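Uroporphyrin-III C-methyltransferase (Pseudomonas denitrificans, PDB 1S4D) catalyses the two successive S-adenosyl-L-methionine-dependent methylations, at C-2 and C-7, that convert uroporphyrinogen III to precorrin-2 on the way to cobalamin and siroheme. Local coordinates at residues F154-G162 and A185-T193; R201-F209 and L221-V232. All blocks are in the same frame, centred on the assembly; numbering follows the deposited sequence.

Contact 1 of 2, residues F154-G162 and A185-T193; sequences FLTGHDSSG and AMKHIGAIT. With GOL (glycerol), chain R.
His188 lays one face of its imidazole against the backbone of Ser160 and Ser161, and around this ring two loops meet beyond a beta-alpha-beta unit whose parallel strands, 151-156 and 179-183, are neighbours. The central interaction is a CH-pi contact: Ser161 CA stands 3.7 Å from the centroid of the His188 ring, 26° off its normal and displaced toward the rim. Ser161 CB continues along the ring to within 3.3 Å of His188 CE1. The ring edge is met instead by carbonyls of the turn, with Gly157 O near its plane and 3.4 Å from His188 CD2. With CG set beside the backbone N and anti to the carbonyl carbon (chi1 -55°), the imidazole of His188 is directed into the bend of segment 154-162.

A second layer of aliphatic side chains comes from the helix that His188 N-caps. Ala191 reaches the loop with its methyl, CB lying 3.6 Å from Ser161 O. Ile192 uses the CG1 branch, whose terminal CD1 comes to 3.7 Å from Gly157 CA, while CG1 itself packs against Ser160 CB.

A glycerol, probably from the crystallisation liquor, spans the two loops. Met186 N donates to glycerol O3 across 3.1 Å with an N-H...O angle of 152°. At the glycerol's other end, the bond from His158 ND1 to O1 is weak despite its 2.9 Å length, O1 lying at the imidazole edge near the ring plane.

Type I turns at Gly157-Ser160 and Met186-Ile189 shape the two loops. Trp170 of helix 170-176 packs against both Ser160 and Ile192. Farther back, Phe154 and Leu155 pair in an antiparallel ladder with a strand of the second subunit, while the Leu155 backbone is hydrogen-bonded to Val181 and Tyr183.

Contact 2 of 2, residues R201-F209 and L221-V232; sequences RSPDEPVAF and LETTLARAEADV
The antiparallel hairpin of strands 206-211 and 219-224 is stitched through the hydrogen-bonded pairs Val207-Thr223 and Phe209-Leu221. Phe209 N donates to Leu221 O at 2.8 Å, and Leu221 N returns a bond to Phe209 O. At the other pair, Val207 N donates to Thr223 O, and the return bond from Thr223 N to Val207 O is weak.

Strand 219-224 leads into helix 225-235, which folds back over the sheet face carrying Val207 and Phe209. Thr224 is the N-cap, its OG1 accepting a weak bond from Arg227 N. The amides that follow the cap turn to the loop ahead of strand 206-211: Ala226 N meets a lone pair of Pro203 O at 2.8 Å, and Leu225 N bonds to Glu205 O.

Between helix and sheet the side chains of Val207 and Leu225 cross at about a right angle, Val207 CG2 lying 3.6 Å from Leu225 CD2. Val232 CG2 sits over the face of the Phe209 ring, 4.0 Å from its centroid, whereas Ala228 CB and Thr223 CG2 lie at the ring edge. Thr223 has OG1 anti to its backbone N (chi1 -163°), and this hydroxyl donates to Asp231 OD2 on the anti side of the carboxylate.

In the fold
Contact 1 closes before contact 2 opens along the chain, and helix 189-198, which begins in contact 1, runs on toward strand 206-211. The centres of the two contacts are about 14 Å apart, yet they touch: Met186 SD lies 3.6 Å from Phe209 CD1, Ile189 CD1 lies 3.7 Å from Phe209 CZ, and Thr193 OG1 makes a weak hydrogen bond to Leu225 O. Phe209 thus meets residues of both contacts. Both also reach the mixed sheet near the bound S-adenosyl-L-homocysteine, with the side chains of Ala185 about 7 Å and Phe209 about 9 Å from it. His158 lies about 4 Å, side chain to side chain, from the ligand-binding Met184, and Phe209 about 5 Å from the ligand-binding Ala241.

Contact 1 of 2, residues F154-G162 and A185-T193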
# COMPACT_ATOMS: atom_id res chain seq x y z
N PHE B 154 -10.34 1.67 -3.11
CA PHE B 154 -9.78 2.86 -2.48
C PHE B 154 -10.33 4.06 -3.25
O PHE B 154 -10.47 3.98 -4.46
CB PHE B 154 -8.27 2.84 -2.58
CG PHE B 154 -7.59 1.90 -1.62
CD1 PHE B 154 -6.32 2.15 -1.19
CD2 PHE B 154 -8.22 0.75 -1.18
CE1 PHE B 154 -5.69 1.26 -0.31
CE2 PHE B 154 -7.59 -0.14 -0.30
CZ PHE B 154 -6.36 0.10 0.14
N LEU B 155 -10.66 5.17 -2.57
CA LEU B 155 -11.09 6.38 -3.30
C LEU B 155 -10.65 7.73 -2.70
O LEU B 155 -10.21 7.77 -1.55
CB LEU B 155 -12.57 6.33 -3.72
CG LEU B 155 -13.86 6.79 -3.00
CD1 LEU B 155 -14.71 5.57 -2.71
CD2 LEU B 155 -13.75 7.70 -1.76
N THR B 156 -10.74 8.81 -3.48
CA THR B 156 -10.70 10.19 -2.94
C THR B 156 -12.09 10.72 -2.85
O THR B 156 -12.83 10.65 -3.83
CB THR B 156 -10.05 11.20 -3.85
OG1 THR B 156 -9.50 10.55 -4.99
CG2 THR B 156 -8.93 11.84 -3.15
N GLY B 157 -12.39 11.33 -1.71
CA GLY B 157 -13.62 12.06 -1.54
C GLY B 157 -13.36 13.50 -1.90
O GLY B 157 -14.25 14.32 -1.81
N HIS B 158 -12.15 13.79 -2.35
CA HIS B 158 -11.71 15.16 -2.53
C HIS B 158 -12.68 16.08 -3.26
O HIS B 158 -12.96 17.18 -2.79
CB HIS B 158 -10.34 15.24 -3.20
CG HIS B 158 -9.75 16.61 -3.15
ND1 HIS B 158 -9.67 17.34 -1.99
CD2 HIS B 158 -9.26 17.41 -4.13
CE1 HIS B 158 -9.13 18.52 -2.24
NE2 HIS B 158 -8.88 18.59 -3.54
N ASP B 159 -13.16 15.64 -4.42
CA ASP B 159 -14.02 16.45 -5.27
C ASP B 159 -15.44 15.89 -5.25
O ASP B 159 -16.06 15.76 -6.31
CB ASP B 159 -13.50 16.43 -6.71
CG ASP B 159 -12.42 17.47 -6.97
OD1 ASP B 159 -11.36 17.07 -7.49
OD2 ASP B 159 -12.54 18.70 -6.73
N SER B 160 -15.93 15.52 -4.08
CA SER B 160 -17.26 14.92 -3.97
C SER B 160 -18.12 15.80 -3.11
O SER B 160 -18.74 15.33 -2.15
CB SER B 160 -17.19 13.52 -3.35
OG SER B 160 -16.54 12.60 -4.20
N SER B 161 -18.15 17.09 -3.45
CA SER B 161 -18.89 18.07 -2.66
C SER B 161 -20.41 17.92 -2.82
O SER B 161 -21.15 18.11 -1.85
CB SER B 161 -18.41 19.50 -2.95
OG SER B 161 -18.93 19.97 -4.18
N GLY B 162 -20.86 17.54 -4.01
CA GLY B 162 -22.28 17.36 -4.28
C GLY B 162 -22.79 18.44 -5.22
O GLY B 162 -22.05 19.36 -5.57
N ALA B 185 -11.83 12.33 2.65
CA ALA B 185 -13.29 12.21 2.61
C ALA B 185 -13.95 12.86 3.81
O ALA B 185 -15.13 12.65 4.05
CB ALA B 185 -13.69 10.74 2.53
N MET B 186 -13.21 13.66 4.56
CA MET B 186 -13.76 14.24 5.79
C MET B 186 -14.69 15.41 5.51
O MET B 186 -15.81 15.45 5.98
CB MET B 186 -12.65 14.69 6.74
CG MET B 186 -11.81 13.57 7.29
SD MET B 186 -12.65 12.66 8.57
CE MET B 186 -12.28 13.67 10.06
N LYS B 187 -14.21 16.37 4.74
CA LYS B 187 -14.91 17.62 4.53
C LYS B 187 -16.23 17.34 3.80
O LYS B 187 -17.22 18.04 4.00
CB LYS B 187 -14.01 18.57 3.73
CG LYS B 187 -14.50 20.00 3.61
CD LYS B 187 -13.87 20.69 2.39
CE LYS B 187 -14.03 22.23 2.44
NZ LYS B 187 -13.12 22.93 3.45
N HIS B 188 -16.26 16.29 3.00
CA HIS B 188 -17.43 15.94 2.23
C HIS B 188 -18.07 14.63 2.68
O HIS B 188 -18.78 14.00 1.90
CB HIS B 188 -17.09 15.84 0.74
CG HIS B 188 -16.45 17.07 0.17
ND1 HIS B 188 -17.06 18.31 0.18
CD2 HIS B 188 -15.27 17.23 -0.47
CE1 HIS B 188 -16.27 19.18 -0.41
NE2 HIS B 188 -15.17 18.56 -0.82
N ILE B 189 -17.84 14.23 3.92
CA ILE B 189 -18.42 12.99 4.45
C ILE B 189 -19.95 12.86 4.33
O ILE B 189 -20.44 11.82 3.94
CB ILE B 189 -17.94 12.70 5.90
CG1 ILE B 189 -18.25 11.24 6.27
CG2 ILE B 189 -18.49 13.71 6.91
CD1 ILE B 189 -17.31 10.26 5.63
N GLY B 190 -20.69 13.91 4.68
CA GLY B 190 -22.13 13.95 4.50
C GLY B 190 -22.57 13.54 3.09
O GLY B 190 -23.35 12.60 2.93
N ALA B 191 -22.06 14.21 2.07
CA ALA B 191 -22.48 13.89 0.70
C ALA B 191 -22.04 12.48 0.29
O ALA B 191 -22.82 11.74 -0.30
CB ALA B 191 -21.98 14.93 -0.29
N ILE B 192 -20.80 12.11 0.63
CA ILE B 192 -20.27 10.81 0.25
C ILE B 192 -21.10 9.70 0.87
O ILE B 192 -21.59 8.80 0.20
CB ILE B 192 -18.84 10.68 0.70
CG1 ILE B 192 -17.95 11.54 -0.20
CG2 ILE B 192 -18.40 9.21 0.68
CD1 ILE B 192 -16.69 11.96 0.47
N THR B 193 -21.29 9.82 2.17
CA THR B 193 -22.06 8.86 2.92
C THR B 193 -23.50 8.76 2.43
O THR B 193 -24.09 7.68 2.41
CB THR B 193 -21.94 9.25 4.37
OG1 THR B 193 -21.26 8.20 5.07
CG2 THR B 193 -23.25 9.37 5.02
C1 GOL R . -9.81 17.77 1.77
O1 GOL R . -8.80 17.48 0.82
C2 GOL R . -9.41 17.10 3.09
O2 GOL R . -8.67 18.02 3.87
C3 GOL R . -10.65 16.64 3.85
O3 GOL R . -10.56 15.26 4.11

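Contact 2 of 2, residues R201-F209 and L221-V232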
# COMPACT_ATOMS: atom_id res chain seq x y z
N ARG B 201 -26.09 0.65 -0.03
CA ARG B 201 -25.42 0.39 1.22
C ARG B 201 -26.40 0.57 2.39
O ARG B 201 -27.31 1.41 2.34
CB ARG B 201 -24.30 1.40 1.32
CG ARG B 201 -23.06 0.98 0.58
CD ARG B 201 -22.56 -0.37 1.07
NE ARG B 201 -21.66 -0.92 0.11
CZ ARG B 201 -20.51 -1.47 0.41
NH1 ARG B 201 -19.75 -1.93 -0.57
NH2 ARG B 201 -20.13 -1.58 1.68
N SER B 202 -26.24 -0.21 3.46
CA SER B 202 -27.18 -0.12 4.57
C SER B 202 -26.87 1.10 5.47
O SER B 202 -25.71 1.31 5.82
CB SER B 202 -27.16 -1.40 5.40
OG SER B 202 -27.69 -1.16 6.70
N PRO B 203 -27.89 1.86 5.88
CA PRO B 203 -27.68 3.02 6.77
C PRO B 203 -26.92 2.63 8.05
O PRO B 203 -26.20 3.44 8.62
CB PRO B 203 -29.11 3.49 7.10
CG PRO B 203 -29.95 3.00 5.97
CD PRO B 203 -29.32 1.69 5.52
N ASP B 204 -27.04 1.36 8.44
CA ASP B 204 -26.35 0.85 9.61
C ASP B 204 -25.02 0.17 9.34
O ASP B 204 -24.41 -0.33 10.26
CB ASP B 204 -27.24 -0.17 10.31
CG ASP B 204 -28.53 0.43 10.76
OD1 ASP B 204 -29.47 -0.33 11.11
OD2 ASP B 204 -28.69 1.67 10.79
N GLU B 205 -24.56 0.09 8.10
CA GLU B 205 -23.31 -0.61 7.88
C GLU B 205 -22.18 0.07 8.68
O GLU B 205 -22.10 1.31 8.67
CB GLU B 205 -22.98 -0.67 6.41
CG GLU B 205 -21.58 -1.14 6.10
CD GLU B 205 -21.42 -1.48 4.64
OE1 GLU B 205 -20.72 -2.47 4.35
OE2 GLU B 205 -22.00 -0.76 3.79
N PRO B 206 -21.35 -0.73 9.37
CA PRO B 206 -20.27 -0.19 10.20
C PRO B 206 -19.25 0.59 9.38
O PRO B 206 -18.96 0.26 8.24
CB PRO B 206 -19.60 -1.44 10.79
CG PRO B 206 -20.58 -2.56 10.59
CD PRO B 206 -21.38 -2.20 9.40
N VAL B 207 -18.72 1.62 10.02
CA VAL B 207 -17.79 2.59 9.44
C VAL B 207 -16.78 2.92 10.56
O VAL B 207 -17.15 3.00 11.74
CB VAL B 207 -18.58 3.86 9.01
CG1 VAL B 207 -17.69 5.07 8.83
CG2 VAL B 207 -19.39 3.60 7.77
N ALA B 208 -15.51 3.08 10.21
CA ALA B 208 -14.52 3.58 11.18
C ALA B 208 -13.78 4.75 10.56
O ALA B 208 -13.57 4.78 9.35
CB ALA B 208 -13.55 2.50 11.60
N PHE B 209 -13.41 5.72 11.40
CA PHE B 209 -12.57 6.84 11.01
C PHE B 209 -11.29 6.59 11.75
O PHE B 209 -11.31 6.31 12.96
CB PHE B 209 -13.16 8.18 11.50
CG PHE B 209 -14.34 8.66 10.69
CD1 PHE B 209 -14.18 9.69 9.78
CD2 PHE B 209 -15.60 8.08 10.85
CE1 PHE B 209 -15.25 10.13 9.02
CE2 PHE B 209 -16.69 8.50 10.10
CZ PHE B 209 -16.52 9.54 9.17
N LEU B 221 -12.84 6.35 15.57
CA LEU B 221 -14.25 6.38 15.87
C LEU B 221 -14.96 5.32 15.01
O LEU B 221 -14.87 5.33 13.79
CB LEU B 221 -14.80 7.77 15.57
CG LEU B 221 -16.31 7.92 15.31
CD1 LEU B 221 -17.15 7.77 16.61
CD2 LEU B 221 -16.63 9.23 14.58
N GLU B 222 -15.66 4.41 15.67
CA GLU B 222 -16.62 3.56 14.98
C GLU B 222 -18.01 4.10 15.18
O GLU B 222 -18.34 4.68 16.22
CB GLU B 222 -16.61 2.12 15.47
CG GLU B 222 -15.36 1.74 16.20
CD GLU B 222 -15.26 0.26 16.45
OE1 GLU B 222 -16.26 -0.49 16.34
OE2 GLU B 222 -14.15 -0.15 16.77
N THR B 223 -18.79 3.79 14.16
CA THR B 223 -20.01 4.46 13.79
C THR B 223 -20.69 3.65 12.67
O THR B 223 -20.31 2.51 12.41
CB THR B 223 -19.75 5.95 13.42
OG1 THR B 223 -21.01 6.63 13.46
CG2 THR B 223 -19.28 6.14 11.98
N THR B 224 -21.63 4.26 11.95
CA THR B 224 -22.30 3.64 10.81
C THR B 224 -22.41 4.68 9.72
O THR B 224 -22.10 5.86 9.96
CB THR B 224 -23.70 3.15 11.20
OG1 THR B 224 -24.48 4.27 11.65
CG2 THR B 224 -23.64 2.19 12.38
N LEU B 225 -22.86 4.28 8.52
CA LEU B 225 -22.98 5.21 7.39
C LEU B 225 -23.96 6.36 7.71
O LEU B 225 -23.65 7.54 7.50
CB LEU B 225 -23.40 4.49 6.11
CG LEU B 225 -22.37 3.69 5.30
CD1 LEU B 225 -23.05 2.92 4.17
CD2 LEU B 225 -21.20 4.53 4.78
N ALA B 226 -25.14 6.01 8.22
CA ALA B 226 -26.12 7.03 8.53
C ALA B 226 -25.55 7.99 9.57
O ALA B 226 -25.64 9.20 9.38
CB ALA B 226 -27.39 6.41 9.02
N ARG B 227 -24.96 7.47 10.65
CA ARG B 227 -24.51 8.32 11.75
C ARG B 227 -23.14 8.96 11.54
O ARG B 227 -22.73 9.79 12.35
CB ARG B 227 -24.46 7.54 13.05
CG ARG B 227 -25.82 7.22 13.65
CD ARG B 227 -25.87 5.90 14.40
NE ARG B 227 -24.58 5.59 15.02
CZ ARG B 227 -24.22 5.97 16.24
NH1 ARG B 227 -23.02 5.65 16.72
NH2 ARG B 227 -25.08 6.68 17.00
N ALA B 228 -22.44 8.58 10.48
CA ALA B 228 -21.04 8.96 10.32
C ALA B 228 -20.81 10.47 10.38
O ALA B 228 -19.93 10.96 11.11
CB ALA B 228 -20.49 8.39 9.04
N GLU B 229 -21.61 11.22 9.61
CA GLU B 229 -21.42 12.66 9.49
C GLU B 229 -21.60 13.37 10.83
O GLU B 229 -20.76 14.17 11.20
CB GLU B 229 -22.32 13.26 8.41
CG GLU B 229 -22.19 14.77 8.33
CD GLU B 229 -23.24 15.41 7.45
OE1 GLU B 229 -23.01 16.58 7.08
OE2 GLU B 229 -24.27 14.76 7.12
N ALA B 230 -22.68 13.05 11.54
CA ALA B 230 -22.92 13.65 12.85
C ALA B 230 -21.86 13.24 13.88
O ALA B 230 -21.36 14.08 14.65
CB ALA B 230 -24.34 13.32 13.36
N ASP B 231 -21.51 11.95 13.88
CA ASP B 231 -20.61 11.42 14.88
C ASP B 231 -19.24 12.06 14.80
O ASP B 231 -18.68 12.45 15.83
CB ASP B 231 -20.53 9.90 14.79
CG ASP B 231 -21.71 9.24 15.41
OD1 ASP B 231 -22.52 9.96 16.02
OD2 ASP B 231 -21.94 8.01 15.35
N VAL B 232 -18.71 12.18 13.59
CA VAL B 232 -17.35 12.64 13.42
C VAL B 232 -17.24 14.10 13.84
O VAL B 232 -16.24 14.53 14.43
CB VAL B 232 -16.81 12.38 11.98
CG1 VAL B 232 -17.54 13.21 10.94
CG2 VAL B 232 -15.33 12.61 11.91